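RNA polymerase sigma factor SIGMA-28 (FliA) (Aquifex aeolicus, PDB 1RP3) probably acts as the flagellar sigma factor that directs RNA polymerase to its promoters, and is held here in an inactive conformation by the anti-sigma factor FlgM. Local coordinates at residues Lys33-Glu38 with Gln197-Glu202; Ile12-Leu17 with Gly52-Val57; Glu148-Asp153 with Arg230-Leu235. All blocks are in the same frame, centred on the assembly; numbering follows the deposited sequence.

Interaction 1. Residues Lys33-Glu38 with Gln197-Glu202; sequences KKHLPE and QLIFYE
H35 reaches across to the helix of Q197-E202 and touches two side chains there, I199 and F200. One ring carbon does the touching. H35 CE1 lies 3.6 Å from I199 CG2 and 3.7 Å from F200 CE2. The imidazole and the phenyl ring are tilted by 32° and their centroids are 5.2 Å apart. This is an oblique aromatic pair. The branch methyl I199 CG2 also sits 3.4 Å above one face of the F200 ring, offset toward its rim. That methyl therefore meets both rings.

H35 sits in a type I beta turn from K33 to L36. L36 N bonds to K33 O at 3.2 Å and closes the turn. The CB of H35 points toward the helix, and CG anti to the carbonyl carbon (chi1 -52°) goes with CE1 reaching I199 and F200. On the other side the helix has a wider pi-type turn, where Q197 O accepts from both Y201 N and E202 N. All three touching residues are buried.

The next shell fixes the ring and the helix. H35 ND1 is hydrogen-bonded to K224 NZ of helix 217-236, and I144 of helix 129-158 packs on H35. K34 NZ bonds to E203 O. On FlgM, Y72 bonds to Q197 and E202, and L83 packs on F200.

The contact joins the region 2 and region 4 parts of the sigma chain, consistent with the compact, inactive form in the FlgM complex. Its two segments meet by carbon contacts alone. The bond from K224 suggests that H35 ND1 is the acceptor there, so a neutral imidazole seems more likely than a charged one.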
loop_
_atom_site.group_PDB
_atom_site.type_symbol
_atom_site.label_atom_id
_atom_site.label_comp_id
_atom_site.label_asym_id
_atom_site.label_seq_id
_atom_site.Cartn_x
_atom_site.Cartn_y
_atom_site.Cartn_z
ATOM N N LYS A 33 -5.012 -0.412 -1.840
ATOM C CA LYS A 33 -5.928 -0.357 -2.984
ATOM C C LYS A 33 -5.770 0.914 -3.815
ATOM O O LYS A 33 -6.061 0.923 -5.008
ATOM C CB LYS A 33 -7.383 -0.499 -2.531
ATOM C CG LYS A 33 -7.912 -1.920 -2.576
ATOM C CD LYS A 33 -8.154 -2.386 -4.000
ATOM C CE LYS A 33 -9.316 -1.647 -4.647
ATOM N NZ LYS A 33 -9.495 -2.008 -6.092
ATOM N N LYS A 34 -5.293 1.985 -3.198
ATOM C CA LYS A 34 -5.109 3.240 -3.927
ATOM C C LYS A 34 -4.028 3.156 -5.008
ATOM O O LYS A 34 -3.966 4.002 -5.903
ATOM C CB LYS A 34 -4.770 4.374 -2.968
ATOM C CG LYS A 34 -5.879 4.748 -2.007
ATOM C CD LYS A 34 -5.372 5.809 -1.033
ATOM C CE LYS A 34 -6.489 6.372 -0.175
ATOM N NZ LYS A 34 -5.984 7.463 0.692
ATOM N N HIS A 35 -3.199 2.119 -4.937
ATOM C CA HIS A 35 -2.110 1.931 -5.889
ATOM C C HIS A 35 -2.325 0.723 -6.789
ATOM O O HIS A 35 -1.441 0.348 -7.552
ATOM C CB HIS A 35 -0.801 1.718 -5.135
ATOM C CG HIS A 35 -0.513 2.776 -4.113
ATOM N ND1 HIS A 35 0.442 3.745 -4.313
ATOM C CD2 HIS A 35 -1.036 2.991 -2.893
ATOM C CE1 HIS A 35 0.495 4.521 -3.242
ATOM N NE2 HIS A 35 -0.385 4.094 -2.367
ATOM N N LEU A 36 -3.463 0.065 -6.638
ATOM C CA LEU A 36 -3.744 -1.117 -7.421
ATOM C C LEU A 36 -4.747 -0.871 -8.539
ATOM O O LEU A 36 -5.475 0.116 -8.539
ATOM C CB LEU A 36 -4.264 -2.218 -6.494
ATOM C CG LEU A 36 -3.245 -2.963 -5.624
ATOM C CD1 LEU A 36 -3.966 -3.729 -4.494
ATOM C CD2 LEU A 36 -2.412 -3.903 -6.520
ATOM N N PRO A 37 -4.730 -1.730 -9.561
ATOM C CA PRO A 37 -5.688 -1.556 -10.653
ATOM C C PRO A 37 -7.062 -1.735 -10.017
ATOM O O PRO A 37 -7.232 -2.537 -9.094
ATOM C CB PRO A 37 -5.379 -2.740 -11.574
ATOM C CG PRO A 37 -3.941 -3.038 -11.306
ATOM C CD PRO A 37 -3.802 -2.847 -9.824
ATOM N N GLU A 38 -8.030 -0.977 -10.509
ATOM C CA GLU A 38 -9.402 -1.022 -10.028
ATOM C C GLU A 38 -9.981 -2.448 -9.947
ATOM O O GLU A 38 -10.761 -2.754 -9.042
ATOM C CB GLU A 38 -10.254 -0.141 -10.943
ATOM C CG GLU A 38 -11.686 0.090 -10.489
ATOM C CD GLU A 38 -12.435 1.086 -11.384
ATOM O OE1 GLU A 38 -12.212 1.084 -12.621
ATOM O OE2 GLU A 38 -13.241 1.881 -10.842
ATOM N N GLN A 197 5.394 12.927 -2.708
ATOM C CA GLN A 197 4.800 13.474 -1.497
ATOM C C GLN A 197 3.277 13.484 -1.591
ATOM O O GLN A 197 2.590 13.091 -0.640
ATOM C CB GLN A 197 5.336 14.880 -1.200
ATOM C CG GLN A 197 4.825 15.463 0.122
ATOM C CD GLN A 197 5.506 16.779 0.512
ATOM O OE1 GLN A 197 6.738 16.865 0.610
ATOM N NE2 GLN A 197 4.699 17.798 0.769
ATOM N N LEU A 198 2.742 13.906 -2.736
ATOM C CA LEU A 198 1.293 13.955 -2.900
ATOM C C LEU A 198 0.670 12.565 -2.853
ATOM O O LEU A 198 -0.451 12.389 -2.365
ATOM C CB LEU A 198 0.911 14.654 -4.207
ATOM C CG LEU A 198 1.072 16.178 -4.319
ATOM C CD1 LEU A 198 0.627 16.624 -5.692
ATOM C CD2 LEU A 198 0.273 16.906 -3.264
ATOM N N ILE A 199 1.419 11.575 -3.328
ATOM C CA ILE A 199 0.930 10.209 -3.358
ATOM C C ILE A 199 1.015 9.466 -2.037
ATOM O O ILE A 199 0.032 8.877 -1.597
ATOM C CB ILE A 199 1.633 9.389 -4.469
ATOM C CG1 ILE A 199 1.044 9.780 -5.827
ATOM C CG2 ILE A 199 1.468 7.889 -4.223
ATOM C CD1 ILE A 199 1.514 8.958 -6.996
ATOM N N PHE A 200 2.170 9.543 -1.382
ATOM C CA PHE A 200 2.387 8.822 -0.136
ATOM C C PHE A 200 2.207 9.592 1.152
ATOM O O PHE A 200 1.786 9.020 2.152
ATOM C CB PHE A 200 3.767 8.164 -0.141
ATOM C CG PHE A 200 3.934 7.117 -1.201
ATOM C CD1 PHE A 200 4.399 7.459 -2.457
ATOM C CD2 PHE A 200 3.681 5.778 -0.922
ATOM C CE1 PHE A 200 4.613 6.483 -3.430
ATOM C CE2 PHE A 200 3.892 4.789 -1.891
ATOM C CZ PHE A 200 4.364 5.146 -3.146
ATOM N N TYR A 201 2.588 10.865 1.161
ATOM C CA TYR A 201 2.431 11.660 2.367
ATOM C C TYR A 201 1.004 12.199 2.433
ATOM O O TYR A 201 0.403 12.226 3.499
ATOM C CB TYR A 201 3.464 12.787 2.428
ATOM C CG TYR A 201 3.292 13.702 3.622
ATOM C CD1 TYR A 201 3.649 13.280 4.900
ATOM C CD2 TYR A 201 2.747 14.980 3.473
ATOM C CE1 TYR A 201 3.467 14.106 6.007
ATOM C CE2 TYR A 201 2.559 15.816 4.565
ATOM C CZ TYR A 201 2.919 15.376 5.830
ATOM O OH TYR A 201 2.723 16.209 6.912
ATOM N N GLU A 202 0.461 12.619 1.294
ATOM C CA GLU A 202 -0.911 13.115 1.258
ATOM C C GLU A 202 -1.908 11.972 1.028
ATOM O O GLU A 202 -3.110 12.148 1.191
ATOM C CB GLU A 202 -1.083 14.195 0.185
ATOM C CG GLU A 202 -0.158 15.408 0.325
ATOM C CD GLU A 202 -0.427 16.267 1.562
ATOM O OE1 GLU A 202 -1.503 16.136 2.197
ATOM O OE2 GLU A 202 0.452 17.094 1.897
#

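Interaction 2. Residues Ile12-Leu17 with Gly52-Val57; sequences IEREEL and GLIKAV
V57 has more surface buried here than any other residue of the two segments, and its CG1 methyl makes the central contacts. L17 CD2 lies 3.9 Å from V57 CG1, and L17 CB is a little farther from the same methyl. From the neighbouring turn of helix 7-33, R14 CG approaches V57 CG1 at 4.1 Å. One methyl thus meets a leucine branch and the aliphatic root of an arginine. CG1 stands anti to the backbone N of V57 (chi1 165°), and the CB of V57 points toward the other helix. The CB of L17 also points toward the helix opposite it.

Both helices are part of the helical bundle of the N-terminal part of sigma; G52-V57 falls in sigma-70 region 2. The segments I12-L17 and G52-V57 run roughly antiparallel, their axes 10.3 Å apart at closest approach and 139° between their directions. The backbones come nearest at R14 and V57, with CA atoms 7.0 Å apart. Helix 66-85 covers another side of helix 42-58, where I72 packs on L53 and A56.

R14 and L17 bury nearly equal surface, next after V57. The side chain of R14 is extended from CG to NE, with CG anti to the backbone N (chi1 -174°), and this carries the guanidinium past V57 to I54. There R14 NH2 is 3.8 Å from I54 CG2, an oblique contact with a methyl. The charge is met by D58, which forms a salt bridge with R14 NE just beyond V57. FlgM touches this edge too: its L15 packs on R14 and its L14 on I54.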
loop_
_atom_site.group_PDB
_atom_site.type_symbol
_atom_site.label_atom_id
_atom_site.label_comp_id
_atom_site.label_asym_id
_atom_site.label_seq_id
_atom_site.Cartn_x
_atom_site.Cartn_y
_atom_site.Cartn_z
ATOM N N ILE A 12 -10.460 -17.094 24.006
ATOM C CA ILE A 12 -11.131 -15.802 24.011
ATOM C C ILE A 12 -10.164 -14.643 23.813
ATOM O O ILE A 12 -10.443 -13.735 23.028
ATOM C CB ILE A 12 -11.955 -15.595 25.322
ATOM C CG1 ILE A 12 -13.093 -16.613 25.386
ATOM C CG2 ILE A 12 -12.529 -14.174 25.410
ATOM C CD1 ILE A 12 -14.026 -16.571 24.192
ATOM N N GLU A 13 -9.043 -14.661 24.531
ATOM C CA GLU A 13 -8.060 -13.585 24.406
ATOM C C GLU A 13 -7.661 -13.447 22.938
ATOM O O GLU A 13 -7.597 -12.341 22.405
ATOM C CB GLU A 13 -6.805 -13.852 25.254
ATOM C CG GLU A 13 -7.029 -14.120 26.755
ATOM C CD GLU A 13 -7.709 -12.988 27.509
ATOM O OE1 GLU A 13 -7.770 -11.849 26.990
ATOM O OE2 GLU A 13 -8.179 -13.244 28.643
ATOM N N ARG A 14 -7.445 -14.590 22.291
ATOM C CA ARG A 14 -7.059 -14.659 20.896
ATOM C C ARG A 14 -8.123 -14.007 19.996
ATOM O O ARG A 14 -7.812 -13.089 19.224
ATOM C CB ARG A 14 -6.844 -16.128 20.518
ATOM C CG ARG A 14 -6.287 -16.377 19.126
ATOM C CD ARG A 14 -6.209 -17.866 18.851
ATOM N NE ARG A 14 -5.721 -18.162 17.509
ATOM C CZ ARG A 14 -5.927 -19.308 16.870
ATOM N NH1 ARG A 14 -6.620 -20.281 17.450
ATOM N NH2 ARG A 14 -5.430 -19.488 15.653
ATOM N N GLU A 15 -9.380 -14.431 20.142
ATOM C CA GLU A 15 -10.467 -13.877 19.332
ATOM C C GLU A 15 -10.649 -12.382 19.510
ATOM O O GLU A 15 -10.828 -11.653 18.534
ATOM C CB GLU A 15 -11.777 -14.624 19.566
ATOM C CG GLU A 15 -11.759 -15.976 18.871
ATOM C CD GLU A 15 -12.988 -16.843 19.123
ATOM O OE1 GLU A 15 -14.074 -16.293 19.442
ATOM O OE2 GLU A 15 -12.851 -18.084 18.976
ATOM N N GLU A 16 -10.584 -11.925 20.750
ATOM C CA GLU A 16 -10.724 -10.509 21.035
ATOM C C GLU A 16 -9.600 -9.742 20.355
ATOM O O GLU A 16 -9.804 -8.647 19.834
ATOM C CB GLU A 16 -10.671 -10.254 22.545
ATOM C CG GLU A 16 -11.887 -10.756 23.327
ATOM C CD GLU A 16 -13.198 -10.141 22.859
ATOM O OE1 GLU A 16 -13.185 -8.968 22.408
ATOM O OE2 GLU A 16 -14.236 -10.836 22.947
ATOM N N LEU A 17 -8.410 -10.336 20.362
ATOM C CA LEU A 17 -7.233 -9.716 19.759
ATOM C C LEU A 17 -7.430 -9.619 18.232
ATOM O O LEU A 17 -7.208 -8.565 17.645
ATOM C CB LEU A 17 -5.978 -10.510 20.147
ATOM C CG LEU A 17 -4.640 -9.792 20.395
ATOM C CD1 LEU A 17 -4.817 -8.506 21.200
ATOM C CD2 LEU A 17 -3.702 -10.743 21.135
ATOM N N GLY A 52 -2.882 -13.133 7.711
ATOM C CA GLY A 52 -1.673 -12.554 8.262
ATOM C C GLY A 52 -1.866 -12.118 9.707
ATOM O O GLY A 52 -1.019 -12.365 10.558
ATOM N N LEU A 53 -3.017 -11.517 9.989
ATOM C CA LEU A 53 -3.351 -11.054 11.327
ATOM C C LEU A 53 -3.423 -12.192 12.351
ATOM O O LEU A 53 -2.865 -12.092 13.439
ATOM C CB LEU A 53 -4.677 -10.298 11.291
ATOM C CG LEU A 53 -5.381 -10.045 12.626
ATOM C CD1 LEU A 53 -4.509 -9.238 13.581
ATOM C CD2 LEU A 53 -6.704 -9.329 12.369
ATOM N N ILE A 54 -4.093 -13.277 11.984
ATOM C CA ILE A 54 -4.250 -14.421 12.870
ATOM C C ILE A 54 -2.901 -15.062 13.185
ATOM O O ILE A 54 -2.657 -15.476 14.310
ATOM C CB ILE A 54 -5.189 -15.478 12.247
ATOM C CG1 ILE A 54 -6.596 -14.902 12.096
ATOM C CG2 ILE A 54 -5.201 -16.750 13.087
ATOM C CD1 ILE A 54 -7.573 -15.836 11.355
ATOM N N LYS A 55 -2.046 -15.173 12.174
ATOM C CA LYS A 55 -0.722 -15.750 12.357
ATOM C C LYS A 55 0.145 -14.895 13.273
ATOM O O LYS A 55 0.857 -15.434 14.120
ATOM C CB LYS A 55 -0.033 -15.964 11.016
ATOM C CG LYS A 55 -0.621 -17.120 10.229
ATOM C CD LYS A 55 0.081 -17.273 8.891
ATOM C CE LYS A 55 -0.422 -18.489 8.129
ATOM N NZ LYS A 55 0.137 -18.510 6.732
ATOM N N ALA A 56 0.048 -13.573 13.128
ATOM C CA ALA A 56 0.806 -12.637 13.955
ATOM C C ALA A 56 0.358 -12.731 15.408
ATOM O O ALA A 56 1.177 -12.683 16.324
ATOM C CB ALA A 56 0.626 -11.197 13.448
ATOM N N VAL A 57 -0.946 -12.875 15.613
ATOM C CA VAL A 57 -1.491 -12.973 16.964
ATOM C C VAL A 57 -0.995 -14.234 17.673
ATOM O O VAL A 57 -0.629 -14.191 18.845
ATOM C CB VAL A 57 -3.036 -12.936 16.938
ATOM C CG1 VAL A 57 -3.624 -13.410 18.269
ATOM C CG2 VAL A 57 -3.493 -11.532 16.643
#

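Interaction 3. Residues Glu148-Asp153 with Arg230-Leu235; sequences EEVFRD and RLREML
V150 of helix 129-158 meets R232 and L235 of helix 217-236, so this is a helix-helix contact between the region 3 and region 4 parts of the sigma factor. Both regions are helical, of the helix-turn-helix clan. The segments E148-D153 and R230-L235 run in the same general sense, with 33° between their directions and axes 10.0 Å apart at closest approach.

E148 comes first in the chain and is held by R152 one turn on, while its OE1 forms a salt bridge with R85 of helix 66-85. V150 follows and carries the contact. Its two methyls divide the work: V150 CG2 lies 3.9 Å from R232 CG, and V150 CG1 lies 3.8 Å from L235 CB. V150 crosses both partners at about a right angle. With CG1 anti to the backbone N (chi1 176°), CG1 goes to L235 and CG2 to R232.

F151 adds one oblique touch. F151 CE2 is 4.1 Å from L235 CD1, a branch end rather than the stem. The same ring is stacked with F87 of FlgM, so this ring touches both L235 and the inhibitor.

R152 comes next and takes no part across the contact; its NH1 has a salt bridge with D82. Toward E148 it turns its side edge, with two nitrogens on one oxygen. R152 NE is 3.0 Å from E148 OE2 on the syn lone pair, and R152 NH2 is 3.1 Å from that oxygen, approaching 33° out of the carboxylate plane.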
loop_
_atom_site.group_PDB
_atom_site.type_symbol
_atom_site.label_atom_id
_atom_site.label_comp_id
_atom_site.label_asym_id
_atom_site.label_seq_id
_atom_site.Cartn_x
_atom_site.Cartn_y
_atom_site.Cartn_z
ATOM N N GLU A 148 9.067 -2.700 -2.085
ATOM C CA GLU A 148 8.609 -3.368 -0.869
ATOM C C GLU A 148 9.615 -4.452 -0.467
ATOM O O GLU A 148 9.872 -4.649 0.715
ATOM C CB GLU A 148 7.210 -3.979 -1.076
ATOM C CG GLU A 148 6.522 -4.467 0.214
ATOM C CD GLU A 148 6.862 -5.911 0.588
ATOM O OE1 GLU A 148 7.203 -6.715 -0.304
ATOM O OE2 GLU A 148 6.761 -6.256 1.780
ATOM N N GLU A 149 10.179 -5.144 -1.459
ATOM C CA GLU A 149 11.172 -6.186 -1.212
ATOM C C GLU A 149 12.339 -5.627 -0.403
ATOM O O GLU A 149 12.861 -6.297 0.484
ATOM C CB GLU A 149 11.703 -6.751 -2.526
ATOM C CG GLU A 149 10.896 -7.905 -3.082
ATOM C CD GLU A 149 11.445 -8.421 -4.400
ATOM O OE1 GLU A 149 12.599 -8.077 -4.741
ATOM O OE2 GLU A 149 10.722 -9.167 -5.097
ATOM N N VAL A 150 12.722 -4.390 -0.711
ATOM C CA VAL A 150 13.813 -3.724 -0.022
ATOM C C VAL A 150 13.424 -3.425 1.419
ATOM O O VAL A 150 14.133 -3.802 2.362
ATOM C CB VAL A 150 14.226 -2.428 -0.754
ATOM C CG1 VAL A 150 15.306 -1.687 0.029
ATOM C CG2 VAL A 150 14.708 -2.761 -2.170
ATOM N N PHE A 151 12.274 -2.785 1.589
ATOM C CA PHE A 151 11.776 -2.464 2.917
ATOM C C PHE A 151 11.544 -3.701 3.769
ATOM O O PHE A 151 11.639 -3.633 4.990
ATOM C CB PHE A 151 10.492 -1.648 2.832
ATOM C CG PHE A 151 10.721 -0.192 2.662
ATOM C CD1 PHE A 151 10.900 0.624 3.771
ATOM C CD2 PHE A 151 10.779 0.368 1.397
ATOM C CE1 PHE A 151 11.116 1.982 3.618
ATOM C CE2 PHE A 151 10.994 1.724 1.236
ATOM C CZ PHE A 151 11.169 2.533 2.348
ATOM N N ARG A 152 11.188 -4.815 3.131
ATOM C CA ARG A 152 10.965 -6.061 3.865
ATOM C C ARG A 152 12.297 -6.624 4.364
ATOM O O ARG A 152 12.362 -7.224 5.440
ATOM C CB ARG A 152 10.245 -7.110 3.017
ATOM C CG ARG A 152 9.819 -8.303 3.853
ATOM C CD ARG A 152 9.121 -9.376 3.054
ATOM N NE ARG A 152 7.871 -8.903 2.473
ATOM C CZ ARG A 152 6.824 -9.676 2.213
ATOM N NH1 ARG A 152 6.853 -10.973 2.495
ATOM N NH2 ARG A 152 5.777 -9.154 1.594
ATOM N N ASP A 153 13.349 -6.450 3.566
ATOM C CA ASP A 153 14.683 -6.902 3.945
ATOM C C ASP A 153 15.056 -6.207 5.257
ATOM O O ASP A 153 15.573 -6.844 6.173
ATOM C CB ASP A 153 15.716 -6.553 2.862
ATOM C CG ASP A 153 15.753 -7.566 1.719
ATOM O OD1 ASP A 153 15.453 -8.761 1.944
ATOM O OD2 ASP A 153 16.112 -7.162 0.585
ATOM N N ARG A 230 14.156 4.832 -8.902
ATOM C CA ARG A 230 15.339 5.440 -8.308
ATOM C C ARG A 230 15.522 4.945 -6.882
ATOM O O ARG A 230 16.546 4.342 -6.554
ATOM C CB ARG A 230 15.243 6.970 -8.287
ATOM C CG ARG A 230 15.353 7.651 -9.633
ATOM C CD ARG A 230 15.872 9.080 -9.460
ATOM N NE ARG A 230 15.511 9.964 -10.572
ATOM C CZ ARG A 230 15.873 9.782 -11.840
ATOM N NH1 ARG A 230 16.620 8.743 -12.190
ATOM N NH2 ARG A 230 15.471 10.638 -12.770
ATOM N N LEU A 231 14.501 5.156 -6.055
ATOM C CA LEU A 231 14.541 4.753 -4.656
ATOM C C LEU A 231 15.002 3.319 -4.447
ATOM O O LEU A 231 15.812 3.063 -3.565
ATOM C CB LEU A 231 13.181 4.985 -3.984
ATOM C CG LEU A 231 12.736 6.449 -3.877
ATOM C CD1 LEU A 231 11.269 6.551 -3.496
ATOM C CD2 LEU A 231 13.601 7.179 -2.884
ATOM N N ARG A 232 14.513 2.387 -5.261
ATOM C CA ARG A 232 14.922 0.995 -5.109
ATOM C C ARG A 232 16.431 0.824 -5.303
ATOM O O ARG A 232 17.085 0.167 -4.497
ATOM C CB ARG A 232 14.179 0.081 -6.084
ATOM C CG ARG A 232 14.499 -1.395 -5.862
ATOM C CD ARG A 232 14.152 -2.257 -7.061
ATOM N NE ARG A 232 14.781 -1.776 -8.292
ATOM C CZ ARG A 232 16.089 -1.823 -8.556
ATOM N NH1 ARG A 232 16.943 -2.338 -7.675
ATOM N NH2 ARG A 232 16.549 -1.343 -9.709
ATOM N N GLU A 233 16.972 1.409 -6.374
ATOM C CA GLU A 233 18.403 1.316 -6.669
ATOM C C GLU A 233 19.214 1.992 -5.571
ATOM O O GLU A 233 20.182 1.428 -5.073
ATOM C CB GLU A 233 18.710 1.945 -8.027
ATOM N N MET A 234 18.779 3.182 -5.173
ATOM C CA MET A 234 19.428 3.955 -4.114
ATOM C C MET A 234 19.520 3.176 -2.800
ATOM O O MET A 234 20.571 3.139 -2.166
ATOM C CB MET A 234 18.642 5.243 -3.840
ATOM C CG MET A 234 18.508 6.196 -5.003
ATOM S SD MET A 234 20.062 6.956 -5.430
ATOM C CE MET A 234 20.520 7.651 -3.828
ATOM N N LEU A 235 18.403 2.589 -2.378
ATOM C CA LEU A 235 18.352 1.842 -1.126
ATOM C C LEU A 235 19.017 0.477 -1.199
ATOM O O LEU A 235 19.424 -0.066 -0.174
ATOM C CB LEU A 235 16.913 1.718 -0.629
ATOM C CG LEU A 235 16.211 3.037 -0.280
ATOM C CD1 LEU A 235 14.785 2.757 0.147
ATOM C CD2 LEU A 235 16.948 3.760 0.824
#

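Interaction 1 is the buried one, its centre about 8 Å from the chain centre. Interactions 2 and 3 are only partly buried. Interaction 2 lies farthest out, about 24 Å from that centre, and joins two helices of the N-terminal part of sigma. Interactions 1 and 3 both bring region 4 against other parts of sigma, region 2 and region 3 respectively, and their centres are 18 Å apart. Helix 7-33 leads from interaction 2 to the turn of interaction 1. The chemistry changes with place: an oblique aromatic pair in the core, methyls beside an arginine stem in the other two, with a phenyl touching a leucine branch in interaction 3. FlgM reaches all three.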